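Local coordinates for protein fructosyl amine:oxygen oxidoreductase (Neosartorya fumigata, PDB 4WCT) that probably uses its bound FAD to oxidise the carbon-nitrogen bond of fructosyl amines (Amadori products) with molecular oxygen, and so deglycates them, at residues D371-H376 with V416-E421; A45-K50 with I400-E405; G162-W167 with H341-H346. One frame throughout, in Å; residues are numbered along the deposited sequence.

Contact 1: D371-H376 with V416-E421; sequences DRHPEH and VRWRPE
One face of the Trp418 indole carries both His373 and Pro374, each displaced toward the rim. Pro374 lies over the pyrrole part, its CD 3.6 Å from the centroid of the five-membered ring and over the face, a CH-pi contact; its CG meets Trp418 CD1 at 3.3 Å. His373 lies by the benzo part, with NE2 3.6 Å from Trp418 CZ2. The imidazole and the six-membered ring are inclined at 45°, an oblique pair. The other face of the His373 ring is covered by His376 CD2, so the imidazole lies between His376 and the tryptophan. At its edge, Glu375 N donates to His373 ND1 over 3.0 Å, in the ring plane, which, with a ring on either face, limits the rotation of the imidazole.

Beside the rings, a single hydrogen bond joins the segments: Trp418 N to Asp371 OD2, 2.9 Å and nearly straight at 167°, using the anti lone pair of the carboxylate. With CG anti to the backbone N (chi1 -158°), Asp371 holds its carboxylate out toward the passing loop. Within the same loop, Arg417 NH2 forms a salt bridge with Glu421 OE2 and also donates to Trp418 O, so that one guanidinium nitrogen reaches both a carboxylate and a carbonyl. Arg419 NH1 bonds to Arg417 O, while its NH2 forms a salt bridge with Asp365.

Strand 369-372, which pairs with strand 379-383, is an outermost strand of the six-stranded mixed sheet in the FAD-dependent oxidoreductase fold; here the loop after helix 410-413 packs against it and the residues that follow, with the side chain of Val416 about 12 Å from the bound FAD.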
loop_
_atom_site.group_PDB
_atom_site.type_symbol
_atom_site.label_atom_id
_atom_site.label_comp_id
_atom_site.label_asym_id
_atom_site.label_seq_id
_atom_site.Cartn_x
_atom_site.Cartn_y
_atom_site.Cartn_z
ATOM N N ASP A 371 -4.150 -14.504 -8.169
ATOM C CA ASP A 371 -4.396 -15.843 -8.717
ATOM C C ASP A 371 -5.800 -15.931 -9.269
ATOM O O ASP A 371 -6.685 -15.214 -8.851
ATOM C CB ASP A 371 -4.224 -16.887 -7.614
ATOM C CG ASP A 371 -3.929 -18.288 -8.147
ATOM O OD1 ASP A 371 -3.813 -18.488 -9.393
ATOM O OD2 ASP A 371 -3.739 -19.176 -7.294
ATOM N N ARG A 372 -6.003 -16.888 -10.167
ATOM C CA ARG A 372 -7.333 -17.300 -10.553
ATOM C C ARG A 372 -7.979 -18.118 -9.468
ATOM O O ARG A 372 -7.309 -18.849 -8.767
ATOM C CB ARG A 372 -7.254 -18.084 -11.871
ATOM C CG ARG A 372 -6.496 -17.317 -12.956
ATOM C CD ARG A 372 -6.120 -18.181 -14.163
ATOM N NE ARG A 372 -7.291 -18.866 -14.694
ATOM C CZ ARG A 372 -7.843 -18.610 -15.877
ATOM N NH1 ARG A 372 -7.302 -17.704 -16.685
ATOM N NH2 ARG A 372 -8.934 -19.270 -16.258
ATOM N N HIS A 373 -9.261 -17.901 -9.250
ATOM C CA HIS A 373 -9.992 -18.596 -8.192
ATOM C C HIS A 373 -10.183 -20.067 -8.614
ATOM O O HIS A 373 -10.632 -20.336 -9.727
ATOM C CB HIS A 373 -11.343 -17.929 -7.990
ATOM C CG HIS A 373 -12.036 -18.342 -6.738
ATOM N ND1 HIS A 373 -12.399 -19.648 -6.491
ATOM C CD2 HIS A 373 -12.278 -17.666 -5.587
ATOM C CE1 HIS A 373 -12.844 -19.757 -5.251
ATOM N NE2 HIS A 373 -12.870 -18.549 -4.716
ATOM N N PRO A 374 -9.896 -21.005 -7.700
ATOM C CA PRO A 374 -9.889 -22.393 -8.148
ATOM C C PRO A 374 -11.279 -22.905 -8.502
ATOM O O PRO A 374 -11.376 -23.892 -9.223
ATOM C CB PRO A 374 -9.304 -23.169 -6.946
ATOM C CG PRO A 374 -9.288 -22.220 -5.803
ATOM C CD PRO A 374 -9.169 -20.840 -6.425
ATOM N N GLU A 375 -12.310 -22.352 -7.881
ATOM C CA GLU A 375 -13.696 -22.805 -8.096
ATOM C C GLU A 375 -14.392 -21.957 -9.152
ATOM O O GLU A 375 -15.479 -22.307 -9.601
ATOM C CB GLU A 375 -14.523 -22.726 -6.804
ATOM C CG GLU A 375 -13.826 -23.184 -5.539
ATOM C CD GLU A 375 -13.324 -24.596 -5.647
ATOM O OE1 GLU A 375 -14.046 -25.415 -6.249
ATOM O OE2 GLU A 375 -12.193 -24.870 -5.187
ATOM N N HIS A 376 -13.851 -20.769 -9.422
ATOM C CA HIS A 376 -14.448 -19.823 -10.364
ATOM C C HIS A 376 -13.385 -19.258 -11.306
ATOM O O HIS A 376 -12.871 -18.158 -11.098
ATOM C CB HIS A 376 -15.181 -18.676 -9.669
ATOM C CG HIS A 376 -15.846 -19.062 -8.391
ATOM N ND1 HIS A 376 -16.949 -19.892 -8.348
ATOM C CD2 HIS A 376 -15.672 -18.608 -7.130
ATOM C CE1 HIS A 376 -17.345 -20.024 -7.094
ATOM N NE2 HIS A 376 -16.586 -19.258 -6.334
ATOM N N VAL A 416 2.315 -16.130 -4.427
ATOM C CA VAL A 416 1.136 -15.274 -4.399
ATOM C C VAL A 416 -0.160 -16.033 -4.715
ATOM O O VAL A 416 -1.202 -15.446 -4.922
ATOM C CB VAL A 416 1.306 -14.025 -5.290
ATOM C CG1 VAL A 416 2.506 -13.186 -4.854
ATOM C CG2 VAL A 416 1.346 -14.381 -6.775
ATOM N N ARG A 417 -0.075 -17.366 -4.784
ATOM C CA ARG A 417 -1.243 -18.190 -5.073
ATOM C C ARG A 417 -2.373 -18.125 -4.060
ATOM O O ARG A 417 -2.165 -17.808 -2.887
ATOM C CB ARG A 417 -0.824 -19.660 -5.175
ATOM C CG ARG A 417 -0.486 -20.322 -3.857
ATOM C CD ARG A 417 -0.056 -21.754 -4.144
ATOM N NE ARG A 417 0.586 -22.403 -3.004
ATOM C CZ ARG A 417 -0.040 -22.961 -1.996
ATOM N NH1 ARG A 417 0.685 -23.705 -1.141
ATOM N NH2 ARG A 417 -1.383 -22.914 -1.916
ATOM N N TRP A 418 -3.571 -18.525 -4.507
ATOM C CA TRP A 418 -4.680 -18.816 -3.605
ATOM C C TRP A 418 -4.303 -19.880 -2.563
ATOM O O TRP A 418 -3.740 -20.932 -2.929
ATOM C CB TRP A 418 -5.878 -19.263 -4.431
ATOM C CG TRP A 418 -7.131 -19.466 -3.692
ATOM C CD1 TRP A 418 -7.683 -20.663 -3.311
ATOM C CD2 TRP A 418 -8.102 -18.455 -3.355
ATOM N NE1 TRP A 418 -8.841 -20.440 -2.639
ATOM C CE2 TRP A 418 -9.162 -19.108 -2.705
ATOM C CE3 TRP A 418 -8.186 -17.071 -3.560
ATOM C CZ2 TRP A 418 -10.271 -18.415 -2.188
ATOM C CZ3 TRP A 418 -9.322 -16.401 -3.114
ATOM C CH2 TRP A 418 -10.314 -17.065 -2.381
ATOM N N ARG A 419 -4.462 -19.552 -1.280
ATOM C CA ARG A 419 -3.820 -20.336 -0.206
ATOM C C ARG A 419 -4.641 -20.285 1.098
ATOM O O ARG A 419 -4.123 -19.925 2.161
ATOM C CB ARG A 419 -2.357 -19.924 0.002
ATOM C CG ARG A 419 -2.090 -18.440 0.283
ATOM C CD ARG A 419 -0.617 -18.099 0.064
ATOM N NE ARG A 419 -0.258 -16.769 0.557
ATOM C CZ ARG A 419 -0.371 -15.650 -0.141
ATOM N NH1 ARG A 419 -0.839 -15.648 -1.364
ATOM N NH2 ARG A 419 -0.007 -14.511 0.417
ATOM N N PRO A 420 -5.932 -20.616 1.015
ATOM C CA PRO A 420 -6.812 -20.587 2.200
ATOM C C PRO A 420 -6.311 -21.468 3.348
ATOM O O PRO A 420 -6.521 -21.135 4.524
ATOM C CB PRO A 420 -8.149 -21.086 1.662
ATOM C CG PRO A 420 -7.784 -21.945 0.485
ATOM C CD PRO A 420 -6.593 -21.248 -0.143
ATOM N N GLU A 421 -5.540 -22.502 3.026
ATOM C CA GLU A 421 -4.979 -23.358 4.077
ATOM C C GLU A 421 -4.099 -22.593 5.052
ATOM O O GLU A 421 -3.993 -22.963 6.232
ATOM C CB GLU A 421 -4.238 -24.569 3.487
ATOM C CG GLU A 421 -2.930 -24.305 2.772
ATOM C CD GLU A 421 -3.084 -23.788 1.343
ATOM O OE1 GLU A 421 -4.217 -23.575 0.862
ATOM O OE2 GLU A 421 -2.039 -23.533 0.705
#

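Contact 2: A45-K50 with I400-E405; sequences ARRGYK and IADALE
Arg47 and Ala401, whose CA atoms are 8.8 Å apart, mark the closest backbone approach between the end of helix 35-46, finished by a Schellman motif at Gly48 with positive phi, and the last turn of helix 393-404; long side chains bridge the gap. The Arg47 chain is extended from CG to NE and brings one face of its guanidinium, toward the rim, over Ala401 CB, which is 3.5 Å from NH1. At the edge of the group, NH1 and NH2 grip a single atom, Asp402 OD1, end-on. The NH1 bond measures 2.8 Å and meets the anti side of that oxygen, whereas NH2 comes from above the carboxylate plane; both nitrogens lie on the same face of it. A longer, weak bond of 3.1 Å runs from Arg47 NH1 to Glu405 OE1, completing a salt-bridge network.

Tyr49 and Glu405 approach from opposite directions, ring and carboxylate nearly coplanar (29°). Tyr49 OH donates to Glu405 OE2 at 2.6 Å, on the anti side, with the oxygen at the edge of the phenol ring. The extended chain beyond CG (chi2 173°) carries the Glu405 carboxylate out to its two partners, OE2 to the tyrosine and OE1 to the arginine.

One arginine facing two acids suggests that all three groups stay ionised, with Lys407, in a weak long ion pair to Glu405 OE1, probably adding to the balance. The short bond from Tyr49 OH would be expected to stabilise the negative charge on Glu405, so charge and hydrogen bonding together join the ends of the two helices.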
loop_
_atom_site.group_PDB
_atom_site.type_symbol
_atom_site.label_atom_id
_atom_site.label_comp_id
_atom_site.label_asym_id
_atom_site.label_seq_id
_atom_site.Cartn_x
_atom_site.Cartn_y
_atom_site.Cartn_z
ATOM N N ALA A 45 -4.692 -2.485 -21.575
ATOM C CA ALA A 45 -4.753 -1.622 -22.768
ATOM C C ALA A 45 -3.507 -1.712 -23.634
ATOM O O ALA A 45 -3.587 -1.835 -24.878
ATOM C CB ALA A 45 -5.040 -0.189 -22.392
ATOM N N ARG A 46 -2.344 -1.691 -23.010
ATOM C CA ARG A 46 -1.091 -1.795 -23.757
ATOM C C ARG A 46 -0.972 -3.136 -24.466
ATOM O O ARG A 46 -0.325 -3.216 -25.511
ATOM C CB ARG A 46 0.114 -1.591 -22.841
ATOM C CG ARG A 46 0.266 -0.145 -22.397
ATOM C CD ARG A 46 1.419 0.014 -21.421
ATOM N NE ARG A 46 1.760 1.402 -21.190
ATOM C CZ ARG A 46 2.599 1.794 -20.240
ATOM N NH1 ARG A 46 3.141 0.893 -19.442
ATOM N NH2 ARG A 46 2.888 3.080 -20.092
ATOM N N ARG A 47 -1.527 -4.186 -23.875
ATOM C CA ARG A 47 -1.486 -5.522 -24.455
ATOM C C ARG A 47 -2.533 -5.718 -25.551
ATOM O O ARG A 47 -2.604 -6.807 -26.134
ATOM C CB ARG A 47 -1.665 -6.585 -23.371
ATOM C CG ARG A 47 -0.416 -6.746 -22.532
ATOM C CD ARG A 47 -0.571 -7.768 -21.428
ATOM N NE ARG A 47 0.529 -7.639 -20.509
ATOM C CZ ARG A 47 1.037 -8.639 -19.789
ATOM N NH1 ARG A 47 0.497 -9.858 -19.817
ATOM N NH2 ARG A 47 2.009 -8.374 -18.929
ATOM N N GLY A 48 -3.370 -4.717 -25.765
ATOM C CA GLY A 48 -4.322 -4.711 -26.885
ATOM C C GLY A 48 -5.712 -5.234 -26.543
ATOM O O GLY A 48 -6.478 -5.639 -27.441
ATOM N N TYR A 49 -6.020 -5.336 -25.247
ATOM C CA TYR A 49 -7.358 -5.685 -24.825
ATOM C C TYR A 49 -8.277 -4.513 -25.040
ATOM O O TYR A 49 -8.091 -3.447 -24.452
ATOM C CB TYR A 49 -7.401 -6.129 -23.355
ATOM C CG TYR A 49 -6.758 -7.456 -23.084
ATOM C CD1 TYR A 49 -5.392 -7.573 -22.925
ATOM C CD2 TYR A 49 -7.510 -8.620 -23.068
ATOM C CE1 TYR A 49 -4.811 -8.786 -22.616
ATOM C CE2 TYR A 49 -6.938 -9.826 -22.771
ATOM C CZ TYR A 49 -5.589 -9.919 -22.608
ATOM O OH TYR A 49 -5.048 -11.152 -22.387
ATOM N N LYS A 50 -9.245 -4.686 -25.935
ATOM C CA LYS A 50 -10.042 -3.594 -26.455
ATOM C C LYS A 50 -11.305 -3.331 -25.667
ATOM O O LYS A 50 -11.907 -2.281 -25.816
ATOM C CB LYS A 50 -10.460 -3.901 -27.904
ATOM C CG LYS A 50 -9.302 -3.957 -28.882
ATOM C CD LYS A 50 -8.573 -2.630 -28.957
ATOM C CE LYS A 50 -7.761 -2.527 -30.245
ATOM N NZ LYS A 50 -7.405 -1.112 -30.547
ATOM N N ILE A 400 -0.392 -8.964 -12.874
ATOM C CA ILE A 400 -1.816 -9.315 -12.839
ATOM C C ILE A 400 -2.324 -9.768 -14.235
ATOM O O ILE A 400 -3.009 -10.801 -14.350
ATOM C CB ILE A 400 -2.654 -8.138 -12.306
ATOM C CG1 ILE A 400 -2.338 -7.880 -10.811
ATOM C CG2 ILE A 400 -4.149 -8.403 -12.498
ATOM C CD1 ILE A 400 -2.687 -6.503 -10.318
ATOM N N ALA A 401 -1.955 -9.044 -15.286
ATOM C CA ALA A 401 -2.295 -9.463 -16.660
ATOM C C ALA A 401 -1.687 -10.838 -17.006
ATOM O O ALA A 401 -2.335 -11.679 -17.682
ATOM C CB ALA A 401 -1.874 -8.410 -17.658
ATOM N N ASP A 402 -0.470 -11.090 -16.531
ATOM C CA ASP A 402 0.186 -12.371 -16.753
ATOM C C ASP A 402 -0.603 -13.502 -16.083
ATOM O O ASP A 402 -0.794 -14.575 -16.644
ATOM C CB ASP A 402 1.618 -12.389 -16.187
ATOM C CG ASP A 402 2.645 -11.672 -17.059
ATOM O OD1 ASP A 402 2.342 -11.242 -18.216
ATOM O OD2 ASP A 402 3.783 -11.509 -16.561
ATOM N N ALA A 403 -1.056 -13.267 -14.863
ATOM C CA ALA A 403 -1.888 -14.242 -14.174
ATOM C C ALA A 403 -3.227 -14.476 -14.911
ATOM O O ALA A 403 -3.691 -15.610 -15.023
ATOM C CB ALA A 403 -2.131 -13.773 -12.753
ATOM N N LEU A 404 -3.822 -13.414 -15.455
ATOM C CA LEU A 404 -5.029 -13.537 -16.267
ATOM C C LEU A 404 -4.766 -14.435 -17.483
ATOM O O LEU A 404 -5.605 -15.277 -17.840
ATOM C CB LEU A 404 -5.501 -12.173 -16.761
ATOM C CG LEU A 404 -6.857 -12.115 -17.467
ATOM C CD1 LEU A 404 -8.024 -12.309 -16.505
ATOM C CD2 LEU A 404 -7.017 -10.817 -18.243
ATOM N N GLU A 405 -3.557 -14.336 -18.008
ATOM C CA GLU A 405 -3.155 -15.078 -19.200
ATOM C C GLU A 405 -2.467 -16.408 -18.883
ATOM O O GLU A 405 -1.915 -17.042 -19.783
ATOM C CB GLU A 405 -2.246 -14.206 -20.055
ATOM C CG GLU A 405 -2.920 -12.967 -20.611
ATOM C CD GLU A 405 -1.976 -11.995 -21.321
ATOM O OE1 GLU A 405 -0.758 -12.228 -21.362
ATOM O OE2 GLU A 405 -2.468 -11.065 -21.962
#

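Contact 3: G162-W167 with H341-H346; sequences GDFPGW and HDTMPH
Trp167 and Asp342 cross obliquely, indole and carboxylate planes 66° apart, and meet through a hydrogen bond from Trp167 NE1 to Asp342 OD2 of 2.9 Å and 163°. The acceptor lies near the indole plane, at its edge, while the donor reaches the anti side of the carboxylate, out of its plane. Pro165 CD packs against Asp342 CG at 3.7 Å. Thr343 CG2, set beside the backbone N by a chi1 of 58°, approaches the far end of the indole obliquely, 3.4 Å from Trp167 CH2. The threonine hydroxyl is instead bonded to Phe339 O, within its own helix.

Phe164 and Thr343 cross at about a right angle. One face of the phenyl ring is turned to the helix end: Thr343 CA makes a CH-pi contact, 4.2 Å from the centroid of the Phe164 ring, and Asp342 O lies over the same ring toward the rim. Phe164 CD2 in turn sits over a face of the Trp167 indole, the two residues being brought together by the type II turn from Phe164 to Trp167.

Backbone bonds also join the segments. Phe164 N donates to Asp342 O in the carbonyl plane, at 3.0 Å, and Gly162 N to Thr343 O from above that carbonyl's plane. Gly162 CA makes a CA-H...O contact with Asp342 O at 3.4 Å. A water bridges Asp163 N and His341 O.

The loop between helix 148-152 and strand 168-172 thus packs against the C-terminal end of helix 330-343; Phe151 stacks on Phe164, and Leu278 of strand 277-280 meets Trp167 and Thr343.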
loop_
_atom_site.group_PDB
_atom_site.type_symbol
_atom_site.label_atom_id
_atom_site.label_comp_id
_atom_site.label_asym_id
_atom_site.label_seq_id
_atom_site.Cartn_x
_atom_site.Cartn_y
_atom_site.Cartn_z
ATOM N N GLY A 162 17.174 16.983 15.631
ATOM C CA GLY A 162 17.011 16.267 16.909
ATOM C C GLY A 162 18.237 15.539 17.407
ATOM O O GLY A 162 19.308 15.531 16.785
ATOM N N ASP A 163 18.067 14.911 18.570
ATOM C CA ASP A 163 19.115 14.203 19.234
ATOM C C ASP A 163 19.076 12.693 19.003
ATOM O O ASP A 163 19.984 12.006 19.431
ATOM C CB ASP A 163 19.012 14.456 20.738
ATOM C CG ASP A 163 19.424 15.823 21.127
ATOM O OD1 ASP A 163 20.234 16.488 20.420
ATOM O OD2 ASP A 163 18.951 16.245 22.185
ATOM N N PHE A 164 18.037 12.189 18.330
ATOM C CA PHE A 164 17.961 10.782 17.922
ATOM C C PHE A 164 18.333 9.806 19.058
ATOM O O PHE A 164 19.256 8.969 18.884
ATOM C CB PHE A 164 18.847 10.526 16.692
ATOM C CG PHE A 164 18.398 11.262 15.445
ATOM C CD1 PHE A 164 18.671 12.616 15.263
ATOM C CD2 PHE A 164 17.605 10.637 14.514
ATOM C CE1 PHE A 164 18.190 13.293 14.131
ATOM C CE2 PHE A 164 17.183 11.284 13.366
ATOM C CZ PHE A 164 17.416 12.627 13.206
ATOM N N PRO A 165 17.686 9.967 20.234
ATOM C CA PRO A 165 18.207 9.278 21.421
ATOM C C PRO A 165 18.072 7.761 21.334
ATOM O O PRO A 165 16.964 7.240 21.205
ATOM C CB PRO A 165 17.395 9.883 22.587
ATOM C CG PRO A 165 16.684 11.083 22.023
ATOM C CD PRO A 165 16.563 10.860 20.550
ATOM N N GLY A 166 19.210 7.072 21.324
ATOM C CA GLY A 166 19.256 5.636 21.165
ATOM C C GLY A 166 19.141 5.103 19.757
ATOM O O GLY A 166 19.245 3.897 19.549
ATOM N N TRP A 167 19.000 6.003 18.779
ATOM C CA TRP A 167 18.800 5.562 17.404
ATOM C C TRP A 167 20.116 5.058 16.800
ATOM O O TRP A 167 21.174 5.709 16.925
ATOM C CB TRP A 167 18.292 6.706 16.536
ATOM C CG TRP A 167 16.880 7.146 16.741
ATOM C CD1 TRP A 167 16.262 7.484 17.923
ATOM C CD2 TRP A 167 15.951 7.485 15.704
ATOM N NE1 TRP A 167 15.020 7.982 17.669
ATOM C CE2 TRP A 167 14.810 8.021 16.321
ATOM C CE3 TRP A 167 15.970 7.360 14.317
ATOM C CZ2 TRP A 167 13.683 8.403 15.599
ATOM C CZ3 TRP A 167 14.892 7.764 13.602
ATOM C CH2 TRP A 167 13.742 8.280 14.244
ATOM N N HIS A 341 9.734 14.752 17.768
ATOM C CA HIS A 341 10.608 15.219 18.830
ATOM C C HIS A 341 12.016 14.659 18.736
ATOM O O HIS A 341 12.999 15.382 18.952
ATOM C CB HIS A 341 10.056 14.954 20.241
ATOM C CG HIS A 341 10.673 15.857 21.264
ATOM N ND1 HIS A 341 11.865 15.549 21.885
ATOM C CD2 HIS A 341 10.446 17.171 21.525
ATOM C CE1 HIS A 341 12.328 16.615 22.512
ATOM N NE2 HIS A 341 11.480 17.609 22.323
ATOM N N ASP A 342 12.134 13.406 18.328
ATOM C CA ASP A 342 13.424 12.767 18.233
ATOM C C ASP A 342 14.256 13.302 17.057
ATOM O O ASP A 342 15.470 13.207 17.093
ATOM C CB ASP A 342 13.245 11.266 18.085
ATOM C CG ASP A 342 13.056 10.542 19.412
ATOM O OD1 ASP A 342 12.754 11.193 20.448
ATOM O OD2 ASP A 342 13.069 9.293 19.358
ATOM N N THR A 343 13.578 13.739 15.987
ATOM C CA THR A 343 14.186 13.955 14.664
ATOM C C THR A 343 14.232 15.429 14.262
ATOM O O THR A 343 15.276 15.954 13.760
ATOM C CB THR A 343 13.419 13.150 13.604
ATOM O OG1 THR A 343 12.037 13.544 13.598
ATOM C CG2 THR A 343 13.512 11.653 13.881
ATOM N N MET A 344 13.078 16.063 14.403
ATOM C CA MET A 344 12.802 17.430 13.969
ATOM C C MET A 344 11.997 18.169 15.056
ATOM O O MET A 344 10.868 18.590 14.828
ATOM C CB MET A 344 12.018 17.412 12.643
ATOM C CG MET A 344 12.852 16.828 11.521
ATOM S SD MET A 344 12.108 16.944 9.879
ATOM C CE MET A 344 10.684 15.874 10.088
ATOM N N PRO A 345 12.594 18.379 16.228
ATOM C CA PRO A 345 11.815 18.916 17.354
ATOM C C PRO A 345 11.294 20.326 17.120
ATOM O O PRO A 345 10.289 20.720 17.728
ATOM C CB PRO A 345 12.814 18.891 18.531
ATOM C CG PRO A 345 14.152 18.670 17.915
ATOM C CD PRO A 345 13.901 17.846 16.677
ATOM N N HIS A 346 11.902 21.057 16.172
ATOM C CA HIS A 346 11.391 22.362 15.812
ATOM C C HIS A 346 10.006 22.312 15.182
ATOM O O HIS A 346 9.297 23.345 15.160
ATOM C CB HIS A 346 12.358 23.096 14.892
ATOM C CG HIS A 346 12.688 22.358 13.643
ATOM N ND1 HIS A 346 13.441 21.205 13.646
ATOM C CD2 HIS A 346 12.410 22.626 12.347
ATOM C CE1 HIS A 346 13.519 20.735 12.417
ATOM N NE2 HIS A 346 12.965 21.612 11.603
HETATM O O HOH W 1 15.536 15.405 19.967
#

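Overall arrangement
From the N terminus, the chain first passes the end of helix 35-46, which waits some 350 residues for helix 393-404 to close contact 2. Within that long loop lies contact 3, where the segment before strand 168-172 meets the end of helix 330-343; it closes before contact 1 opens at strand 369-372. Contacts 1 and 2 cross, since helix 393-404 arrives between the two segments of contact 1. Their centres are 19 Å apart, and they touch where Arg372 packs against the backbone of Ala403 and Leu404. Contact 1 lies at the edge strand of the six-stranded sheet, and contact 2 joins helices packed on it; contact 3, centred about 46 and 48 Å from them, lies across the chain's centre, beside the ten-stranded sheet.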